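Local coordinates for protein adenylyltransferase and sulfurtransferase uba4 (Chaetomium thermophilum, PDB 6YUB) that probably activates a ubiquitin-like sulfur-carrier protein by adenylylation and then thiolates it, for tRNA wobble-uridine thiolation and molybdenum cofactor synthesis, at residues 140-145 with 150-155; 170-175 with 179-184; 238-241 with 245-248. One frame throughout, in Å; residues are numbered along the deposited sequence. Where two conformers were deposited one is given.

Contact 1 (140-145 with 150-155); sequences LISDVC and KPLVSA
Helix-on-strand packing of a beta-alpha-beta crossover joins I141, S142 and C145 to K150 and L152 in the Rossmann-like core of the ThiF-family domain. Helix 135-148 runs back almost antiparallel to strand 152-158; the axes of their short segments make an angle of 171° and come within 9.8 Å of each other. L152 is the wedge: CG lies anti to the backbone N (chi1 170°), which sends its two methyls into the helix. CD1 meets I141 CG2 at 3.7 Å, the two side chains crossing at about a right angle, while CD2 reaches the helix backbone at S142 CA, 3.8 Å away. The forked leucine thus touches two successive helical residues, and the small side chain of S142 lets it come so near the main chain. One turn further on, the slim thiol of C145 lies alongside the base of the leucine, SG to L152 CB 4.0 Å. At the turn itself K150 N donates to C145 O at 2.9 Å, fairly straight at 160°, tying the helix near its end to the residue that leads into the strand. K150 suits this border, since its bent chain carries NZ away to the carbonyls of K123 and W125. Strand 127-130 pairs with P151 and V153 and also touches I141 and C145, whereas helix 208-228 packs on V153 and A155.

Contact 2 (170-175 with 179-184); sequences PPTPQG and KKAAPC. With ZN (zinc ion), chain E.
T172 turns about chi1 (-55°) to set OG1 beside its own backbone N, and CG2 consequently lies anti to that N; this rotation presents the hydroxyl and the methyl together to A181. OG1 comes to 3.7 Å from A181 CB, and both T172 CB and CG2 lie 4.0 Å from that same methyl, which therefore sits against the whole branched end of the threonine. Threonine suits the place because its methyl can pack while its hydroxyl serves a water, and alanine because the two chains come close, with 6.3 Å from T172 CA to A181 CA. The water lies between the chains: it donates to A182 O at 3.0 Å and accepts a weak hydrogen bond from T172 OG1, linking a side chain to a carbonyl. Further along, P170 O faces the methyl of A182 more loosely.

These residues belong to the long irregular excursion between strand 161-167 and helix 185-188, which leads into the Cys4 zinc site of this adenylyltransferase domain. C184 stands at the N-cap of that helix, its side chain capping a backbone N just beyond, and its SG binds the zinc ion at 2.3 Å. C187, C279 and C282 complete the site, so two CxxC pairs far apart in sequence are clamped by one metal. With no regular strand to hold the excursion, R275 grips it through the carbonyls of T172 and P173 and by backbone pairing with A181. Q174 adds a second tie, its NE2 donating to the carbonyls of A281 and L288. P170 follows a cis peptide bond, and its ring packs on V240 and L246.

Contact 3 (238-241 with 245-248); sequences EEVS and NLVQ
V240 lays its branched side chain over L246 and V247, touching each with a different part. CG1, held anti to the backbone N (chi1 176°), reaches L246 CD1 at 4.1 Å, and the two side chains cross nearly perpendicularly. V247 meets it closer to the backbone, with CG2 4.0 Å from V240 CB. Branched aliphatic residues fit here because they form a small apolar cluster on a loop that also carries several charged residues. The loop connects helix 208-228 to strand 250-255 and has no regular secondary structure in either segment, and a water links the two main chains. It donates to S241 O at 3.0 Å and accepts from L246 N at 2.8 Å. S241 suits the bend because its OG accepts from the backbone N of E243, two residues on, as in an ST turn. P234 packs on V240 as well, and L246 is buried against L230 and an apolar side chain from the chain of another protein; that chain also sets a polar side chain against N245.

In the fold
The three contacts follow one another along the chain, all within the ThiF-family domain. Contact 1 lies deepest, its centre about 8 Å from that of the chain; the centres of contacts 2 and 3 are about 17 and 19 Å from it. Contact 2 connects the others: its centre is about 12 Å from that of contact 1 and 11 Å from that of contact 3, and it touches both. S142 OG packs on C184 CB at 3.7 Å and accepts from Y185 N, joining the crossover helix to the zinc site, while A182 CB meets L246 O. The series therefore runs from the sheet core through the zinc-binding excursion to the loop that meets the other protein chain.

Contact 1 (140-145 with 150-155)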
ATOM      1  N   LEU B 140       8.765  14.123  19.863  1.00 37.43           N
ATOM      2  CA  LEU B 140       8.114  14.383  21.141  1.00 30.43           C
ATOM      3  C   LEU B 140       7.281  13.189  21.583  1.00 27.55           C
ATOM      4  O   LEU B 140       7.340  12.766  22.743  1.00 28.44           O
ATOM      5  CB  LEU B 140       7.243  15.636  21.036  1.00 30.22           C
ATOM      6  CG  LEU B 140       6.327  15.912  22.228  1.00 33.41           C
ATOM      7  CD1 LEU B 140       7.152  16.038  23.510  1.00 38.31           C
ATOM      8  CD2 LEU B 140       5.492  17.169  21.993  1.00 35.49           C
ATOM      9  N   ILE B 141       6.480  12.637  20.671  1.00 31.18           N
ATOM     10  CA  ILE B 141       5.615  11.517  21.029  1.00 29.01           C
ATOM     11  C   ILE B 141       6.450  10.297  21.398  1.00 28.07           C
ATOM     12  O   ILE B 141       6.189   9.629  22.405  1.00 32.24           O
ATOM     13  CB  ILE B 141       4.631  11.224  19.880  1.00 31.23           C
ATOM     14  CG1 ILE B 141       3.658  12.394  19.713  1.00 31.03           C
ATOM     15  CG2 ILE B 141       3.865   9.941  20.145  1.00 32.99           C
ATOM     16  CD1 ILE B 141       2.965  12.434  18.356  1.00 35.67           C
ATOM     17  N   SER B 142       7.478   9.996  20.605  1.00 27.12           N
ATOM     18  CA  SER B 142       8.370   8.893  20.947  1.00 29.90           C
ATOM     19  C   SER B 142       8.945   9.064  22.349  1.00 31.95           C
ATOM     20  O   SER B 142       8.872   8.154  23.185  1.00 28.41           O
ATOM     21  CB  SER B 142       9.492   8.790  19.914  1.00 32.35           C
ATOM     22  OG  SER B 142      10.175   7.557  20.021  1.00 31.26           O
ATOM     23  N   ASP B 143       9.517  10.237  22.629  1.00 32.60           N
ATOM     24  CA  ASP B 143      10.084  10.491  23.949  1.00 30.60           C
ATOM     25  C   ASP B 143       9.068  10.214  25.051  1.00 33.24           C
ATOM     26  O   ASP B 143       9.348   9.466  25.997  1.00 32.51           O
ATOM     27  CB  ASP B 143      10.593  11.931  24.020  1.00 31.99           C
ATOM     28  CG  ASP B 143      11.819  12.157  23.149  1.00 40.80           C
ATOM     29  OD1 ASP B 143      12.367  11.160  22.623  1.00 40.88           O
ATOM     30  OD2 ASP B 143      12.233  13.324  22.986  1.00 42.46           O
ATOM     31  N   VAL B 144       7.867  10.790  24.931  1.00 28.31           N
ATOM     32  CA  VAL B 144       6.861  10.638  25.976  1.00 27.46           C
ATOM     33  C   VAL B 144       6.429   9.182  26.105  1.00 28.93           C
ATOM     34  O   VAL B 144       6.227   8.675  27.215  1.00 30.08           O
ATOM     35  CB  VAL B 144       5.663  11.565  25.687  1.00 33.79           C
ATOM     36  CG1 VAL B 144       4.513  11.272  26.637  1.00 31.07           C
ATOM     37  CG2 VAL B 144       6.089  13.022  25.786  1.00 27.19           C
ATOM     38  N   CYS B 145       6.277   8.485  24.977  1.00 31.60           N
ATOM     39  CA  CYS B 145       5.928   7.070  25.032  1.00 34.09           C
ATOM     40  C   CYS B 145       6.990   6.268  25.774  1.00 33.25           C
ATOM     41  O   CYS B 145       6.667   5.369  26.559  1.00 30.67           O
ATOM     42  CB  CYS B 145       5.732   6.528  23.618  1.00 35.21           C
ATOM     43  SG  CYS B 145       4.174   7.057  22.876  1.00 36.39           S
ATOM     44  N   LYS B 150       4.661   3.302  26.830  1.00 31.62           N
ATOM     45  CA  LYS B 150       3.566   3.078  25.906  1.00 38.32           C
ATOM     46  C   LYS B 150       4.084   2.513  24.590  1.00 34.97           C
ATOM     47  O   LYS B 150       5.149   2.926  24.121  1.00 34.97           O
ATOM     48  CB  LYS B 150       2.804   4.389  25.619  1.00 39.66           C
ATOM     49  CG  LYS B 150       2.336   5.126  26.855  1.00 40.51           C
ATOM     50  CD  LYS B 150       1.054   4.529  27.409  1.00 45.37           C
ATOM     51  CE  LYS B 150       0.819   4.978  28.844  1.00 47.06           C
ATOM     52  NZ  LYS B 150      -0.617   4.957  29.223  1.00 40.67           N
ATOM     53  N   PRO B 151       3.365   1.573  23.976  1.00 35.97           N
ATOM     54  CA  PRO B 151       3.697   1.172  22.604  1.00 33.06           C
ATOM     55  C   PRO B 151       3.214   2.218  21.611  1.00 34.64           C
ATOM     56  O   PRO B 151       2.116   2.771  21.744  1.00 33.40           O
ATOM     57  CB  PRO B 151       2.951  -0.158  22.430  1.00 32.84           C
ATOM     58  CG  PRO B 151       1.754  -0.018  23.313  1.00 37.82           C
ATOM     59  CD  PRO B 151       2.197   0.831  24.501  1.00 42.10           C
ATOM     60  N   LEU B 152       4.041   2.478  20.605  1.00 26.76           N
ATOM     61  CA  LEU B 152       3.797   3.547  19.648  1.00 30.04           C
ATOM     62  C   LEU B 152       3.749   2.991  18.234  1.00 28.69           C
ATOM     63  O   LEU B 152       4.670   2.287  17.803  1.00 29.61           O
ATOM     64  CB  LEU B 152       4.887   4.623  19.752  1.00 28.40           C
ATOM     65  CG  LEU B 152       4.928   5.695  18.666  1.00 29.29           C
ATOM     66  CD1 LEU B 152       3.640   6.508  18.657  1.00 30.98           C
ATOM     67  CD2 LEU B 152       6.134   6.605  18.868  1.00 31.53           C
ATOM     68  N   VAL B 153       2.675   3.304  17.517  1.00 25.57           N
ATOM     69  CA  VAL B 153       2.567   3.016  16.090  1.00 26.08           C
ATOM     70  C   VAL B 153       2.656   4.354  15.366  1.00 28.31           C
ATOM     71  O   VAL B 153       1.735   5.175  15.440  1.00 33.69           O
ATOM     72  CB  VAL B 153       1.268   2.277  15.750  1.00 33.90           C
ATOM     73  CG1 VAL B 153       1.255   1.862  14.285  1.00 34.79           C
ATOM     74  CG2 VAL B 153       1.092   1.063  16.660  1.00 34.02           C
ATOM     75  N   SER B 154       3.765   4.583  14.672  1.00 31.06           N
ATOM     76  CA  SER B 154       4.042   5.864  14.036  1.00 37.94           C
ATOM     77  C   SER B 154       4.129   5.703  12.524  1.00 40.45           C
ATOM     78  O   SER B 154       4.750   4.759  12.023  1.00 42.83           O
ATOM     79  CB  SER B 154       5.350   6.464  14.580  1.00 35.36           C
ATOM     80  OG  SER B 154       5.820   7.504  13.741  1.00 41.89           O
ATOM     81  N   ALA B 155       3.501   6.631  11.806  1.00 29.94           N
ATOM     82  CA  ALA B 155       3.522   6.662  10.350  1.00 30.95           C
ATOM     83  C   ALA B 155       3.804   8.087   9.892  1.00 28.94           C
ATOM     84  O   ALA B 155       3.671   9.042  10.658  1.00 35.33           O
ATOM     85  CB  ALA B 155       2.199   6.163   9.754  1.00 33.38           C
TER

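Contact 2 (170-175 with 179-184)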
ATOM      1  N   PRO B 170       7.011  -4.741  23.069  1.00 28.59           N
ATOM      2  CA  PRO B 170       6.400  -4.317  24.344  1.00 31.16           C
ATOM      3  C   PRO B 170       7.261  -3.264  25.038  1.00 28.33           C
ATOM      4  O   PRO B 170       8.484  -3.341  24.951  1.00 31.34           O
ATOM      5  CB  PRO B 170       6.324  -5.613  25.151  1.00 34.37           C
ATOM      6  CG  PRO B 170       7.420  -6.472  24.599  1.00 33.39           C
ATOM      7  CD  PRO B 170       7.507  -6.130  23.129  1.00 31.33           C
ATOM      8  N   PRO B 171       6.633  -2.297  25.710  1.00 36.71           N
ATOM      9  CA  PRO B 171       7.412  -1.202  26.309  1.00 41.16           C
ATOM     10  C   PRO B 171       8.415  -1.696  27.339  1.00 40.90           C
ATOM     11  O   PRO B 171       8.157  -2.648  28.078  1.00 45.38           O
ATOM     12  CB  PRO B 171       6.336  -0.308  26.946  1.00 39.79           C
ATOM     13  CG  PRO B 171       5.155  -1.205  27.135  1.00 41.38           C
ATOM     14  CD  PRO B 171       5.188  -2.165  25.982  1.00 36.39           C
ATOM     15  N   THR B 172       9.566  -1.025  27.379  1.00 43.63           N
ATOM     16  CA  THR B 172      10.630  -1.320  28.339  1.00 39.33           C
ATOM     17  C   THR B 172      11.031  -0.022  29.036  1.00 37.04           C
ATOM     18  O   THR B 172      11.251   1.001  28.349  1.00 38.13           O
ATOM     19  CB  THR B 172      11.847  -1.935  27.655  1.00 41.57           C
ATOM     20  OG1 THR B 172      11.450  -3.093  26.913  1.00 48.71           O
ATOM     21  CG2 THR B 172      12.898  -2.328  28.689  1.00 40.04           C
ATOM     22  N   PRO B 173      11.170  -0.009  30.360  1.00 31.96           N
ATOM     23  CA  PRO B 173      11.518   1.236  31.056  1.00 32.80           C
ATOM     24  C   PRO B 173      12.789   1.880  30.511  1.00 38.20           C
ATOM     25  O   PRO B 173      13.711   1.202  30.043  1.00 36.03           O
ATOM     26  CB  PRO B 173      11.698   0.792  32.515  1.00 36.43           C
ATOM     27  CG  PRO B 173      10.841  -0.422  32.644  1.00 37.22           C
ATOM     28  CD  PRO B 173      10.893  -1.115  31.301  1.00 33.08           C
ATOM     29  N   GLN B 174      12.820   3.206  30.588  1.00 39.28           N
ATOM     30  CA  GLN B 174      13.978   3.980  30.163  1.00 38.06           C
ATOM     31  C   GLN B 174      15.234   3.524  30.896  1.00 41.54           C
ATOM     32  O   GLN B 174      15.219   3.310  32.111  1.00 42.86           O
ATOM     33  CB  GLN B 174      13.712   5.464  30.431  1.00 39.95           C
ATOM     34  CG  GLN B 174      14.773   6.428  29.945  1.00 38.27           C
ATOM     35  CD  GLN B 174      14.562   7.833  30.498  1.00 44.17           C
ATOM     36  OE1 GLN B 174      14.026   8.004  31.594  1.00 42.73           O
ATOM     37  NE2 GLN B 174      14.972   8.841  29.736  1.00 41.18           N
ATOM     38  N   GLY B 175      16.325   3.363  30.146  1.00 37.97           N
ATOM     39  CA  GLY B 175      17.613   3.044  30.721  1.00 37.64           C
ATOM     40  C   GLY B 175      17.931   1.569  30.848  1.00 38.05           C
ATOM     41  O   GLY B 175      19.099   1.221  31.070  1.00 39.33           O
ATOM     42  N   LYS B 179      18.932  -6.334  28.650  1.00 52.00           N
ATOM     43  CA  LYS B 179      18.060  -7.331  28.043  1.00 54.13           C
ATOM     44  C   LYS B 179      17.638  -6.804  26.679  1.00 55.36           C
ATOM     45  O   LYS B 179      17.806  -5.621  26.371  1.00 56.80           O
ATOM     46  CB  LYS B 179      16.840  -7.627  28.920  1.00 55.67           C
ATOM     47  CG  LYS B 179      16.049  -6.383  29.311  1.00 56.28           C
ATOM     48  CD  LYS B 179      14.550  -6.654  29.407  1.00 56.52           C
ATOM     49  CE  LYS B 179      14.193  -7.467  30.640  1.00 59.66           C
ATOM     50  NZ  LYS B 179      12.713  -7.549  30.832  1.00 59.99           N
ATOM     51  N   LYS B 180      17.088  -7.696  25.861  1.00 52.20           N
ATOM     52  CA  LYS B 180      16.570  -7.287  24.562  1.00 55.41           C
ATOM     53  C   LYS B 180      15.376  -6.355  24.755  1.00 54.17           C
ATOM     54  O   LYS B 180      14.477  -6.635  25.554  1.00 56.99           O
ATOM     55  CB  LYS B 180      16.164  -8.506  23.739  1.00 60.08           C
ATOM     56  CG  LYS B 180      17.330  -9.369  23.279  1.00 65.61           C
ATOM     57  CD  LYS B 180      16.986 -10.086  21.978  1.00 68.61           C
ATOM     58  CE  LYS B 180      17.771 -11.379  21.823  1.00 71.12           C
ATOM     59  NZ  LYS B 180      17.270 -12.434  22.750  1.00 73.48           N
ATOM     60  N   ALA B 181      15.371  -5.242  24.026  1.00 48.17           N
ATOM     61  CA  ALA B 181      14.320  -4.249  24.167  1.00 48.25           C
ATOM     62  C   ALA B 181      14.048  -3.607  22.816  1.00 48.07           C
ATOM     63  O   ALA B 181      14.953  -3.472  21.985  1.00 42.44           O
ATOM     64  CB  ALA B 181      14.694  -3.175  25.198  1.00 43.54           C
ATOM     65  N   ALA B 182      12.793  -3.205  22.612  1.00 36.15           N
ATOM     66  CA  ALA B 182      12.404  -2.579  21.362  1.00 35.72           C
ATOM     67  C   ALA B 182      12.976  -1.166  21.274  1.00 39.33           C
ATOM     68  O   ALA B 182      13.206  -0.507  22.296  1.00 36.62           O
ATOM     69  CB  ALA B 182      10.883  -2.534  21.243  1.00 39.86           C
ATOM     70  N   PRO B 183      13.210  -0.670  20.064  1.00 35.93           N
ATOM     71  CA  PRO B 183      13.766   0.678  19.917  1.00 33.65           C
ATOM     72  C   PRO B 183      12.710   1.756  20.086  1.00 34.20           C
ATOM     73  O   PRO B 183      11.502   1.508  20.031  1.00 32.75           O
ATOM     74  CB  PRO B 183      14.309   0.674  18.483  1.00 36.46           C
ATOM     75  CG  PRO B 183      13.382  -0.253  17.756  1.00 36.41           C
ATOM     76  CD  PRO B 183      12.983  -1.323  18.760  1.00 35.67           C
ATOM     77  N   CYS B 184      13.198   2.979  20.305  1.00 34.75           N
ATOM     78  CA  CYS B 184      12.370   4.168  20.207  1.00 41.97           C
ATOM     79  C   CYS B 184      12.653   4.846  18.864  1.00 43.27           C
ATOM     80  O   CYS B 184      13.486   4.390  18.073  1.00 38.77           O
ATOM     81  CB  CYS B 184      12.634   5.110  21.381  1.00 38.41           C
ATOM     82  SG  CYS B 184      13.868   6.355  21.049  0.99 36.18           S
TER
HETATM   83 ZN    ZN E 401      15.760   5.206  21.684  1.00 38.87          ZN
HETATM   84  O   HOH W   1      11.597  -1.045  24.749  1.00 49.21           O

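Contact 3 (238-241 with 245-248)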
ATOM      1  N   GLU B 238      11.851 -15.510  29.792  1.00 75.93           N
ATOM      2  CA  GLU B 238      11.672 -15.817  28.382  1.00 72.06           C
ATOM      3  C   GLU B 238      11.825 -14.552  27.546  1.00 66.93           C
ATOM      4  O   GLU B 238      11.526 -13.445  28.000  1.00 69.35           O
ATOM      5  CB  GLU B 238      10.299 -16.442  28.131  1.00 74.02           C
ATOM      6  N   GLU B 239      12.302 -14.731  26.322  1.00 56.94           N
ATOM      7  CA  GLU B 239      12.461 -13.626  25.391  1.00 54.02           C
ATOM      8  C   GLU B 239      11.214 -13.479  24.524  1.00 52.64           C
ATOM      9  O   GLU B 239      10.391 -14.391  24.414  1.00 57.36           O
ATOM     10  CB  GLU B 239      13.690 -13.838  24.506  1.00 55.05           C
ATOM     11  N   VAL B 240      11.078 -12.309  23.913  1.00 49.65           N
ATOM     12  CA  VAL B 240      10.015 -12.080  22.943  1.00 47.58           C
ATOM     13  C   VAL B 240      10.408 -12.745  21.632  1.00 48.17           C
ATOM     14  O   VAL B 240      11.500 -12.499  21.102  1.00 48.96           O
ATOM     15  CB  VAL B 240       9.760 -10.577  22.753  1.00 51.75           C
ATOM     16  CG1 VAL B 240       8.717 -10.352  21.667  1.00 49.19           C
ATOM     17  CG2 VAL B 240       9.314  -9.945  24.062  1.00 52.13           C
ATOM     18  N   SER B 241       9.529 -13.594  21.114  1.00 49.26           N
ATOM     19  CA  SER B 241       9.824 -14.330  19.895  1.00 50.80           C
ATOM     20  C   SER B 241      10.230 -13.363  18.786  1.00 42.52           C
ATOM     21  O   SER B 241       9.497 -12.403  18.510  1.00 43.28           O
ATOM     22  CB  SER B 241       8.602 -15.143  19.465  1.00 52.08           C
ATOM     23  OG  SER B 241       8.752 -15.623  18.140  1.00 54.46           O
ATOM     24  N   ASN B 245       8.426  -9.743  15.399  1.00 42.68           N
ATOM     25  CA  ASN B 245       8.929  -8.507  14.804  1.00 39.44           C
ATOM     26  C   ASN B 245       8.671  -7.302  15.714  1.00 38.51           C
ATOM     27  O   ASN B 245       8.219  -6.245  15.277  1.00 36.58           O
ATOM     28  CB  ASN B 245       8.303  -8.282  13.423  1.00 35.06           C
ATOM     29  CG  ASN B 245       8.502  -9.454  12.494  1.00 40.04           C
ATOM     30  OD1 ASN B 245       7.537 -10.108  12.079  1.00 37.52           O
ATOM     31  ND2 ASN B 245       9.755  -9.731  12.155  1.00 38.67           N
ATOM     32  N   LEU B 246       8.971  -7.479  17.000  1.00 39.29           N
ATOM     33  CA  LEU B 246       8.746  -6.442  18.000  1.00 38.94           C
ATOM     34  C   LEU B 246      10.052  -5.858  18.528  1.00 39.84           C
ATOM     35  O   LEU B 246      10.266  -4.642  18.447  1.00 38.87           O
ATOM     36  CB  LEU B 246       7.909  -7.010  19.155  1.00 34.69           C
ATOM     37  CG  LEU B 246       6.461  -7.378  18.817  1.00 33.79           C
ATOM     38  CD1 LEU B 246       5.767  -7.995  20.025  1.00 31.72           C
ATOM     39  CD2 LEU B 246       5.692  -6.170  18.322  1.00 28.22           C
ATOM     40  N   VAL B 247      10.938  -6.691  19.072  1.00 33.25           N
ATOM     41  CA  VAL B 247      12.197  -6.181  19.613  1.00 45.02           C
ATOM     42  C   VAL B 247      13.041  -5.564  18.505  1.00 48.20           C
ATOM     43  O   VAL B 247      13.702  -4.535  18.707  1.00 49.34           O
ATOM     44  CB  VAL B 247      12.954  -7.300  20.352  1.00 46.02           C
ATOM     45  CG1 VAL B 247      14.409  -6.908  20.568  1.00 50.67           C
ATOM     46  CG2 VAL B 247      12.277  -7.596  21.683  1.00 47.46           C
ATOM     47  N   GLN B 248      13.040  -6.182  17.322  1.00 35.15           N
ATOM     48  CA  GLN B 248      13.693  -5.639  16.130  1.00 38.74           C
ATOM     49  C   GLN B 248      12.602  -5.431  15.089  1.00 34.72           C
ATOM     50  O   GLN B 248      12.339  -6.320  14.266  1.00 35.68           O
ATOM     51  CB  GLN B 248      14.791  -6.568  15.618  1.00 40.34           C
ATOM     52  CG  GLN B 248      16.035  -6.572  16.483  1.00 50.20           C
ATOM     53  CD  GLN B 248      17.186  -7.337  15.854  1.00 55.31           C
ATOM     54  OE1 GLN B 248      17.720  -6.936  14.818  1.00 55.80           O
ATOM     55  NE2 GLN B 248      17.568  -8.445  16.474  1.00 54.96           N
TER
HETATM   56  O   HOH W   2      10.244  -9.548  18.370  1.00 32.13           O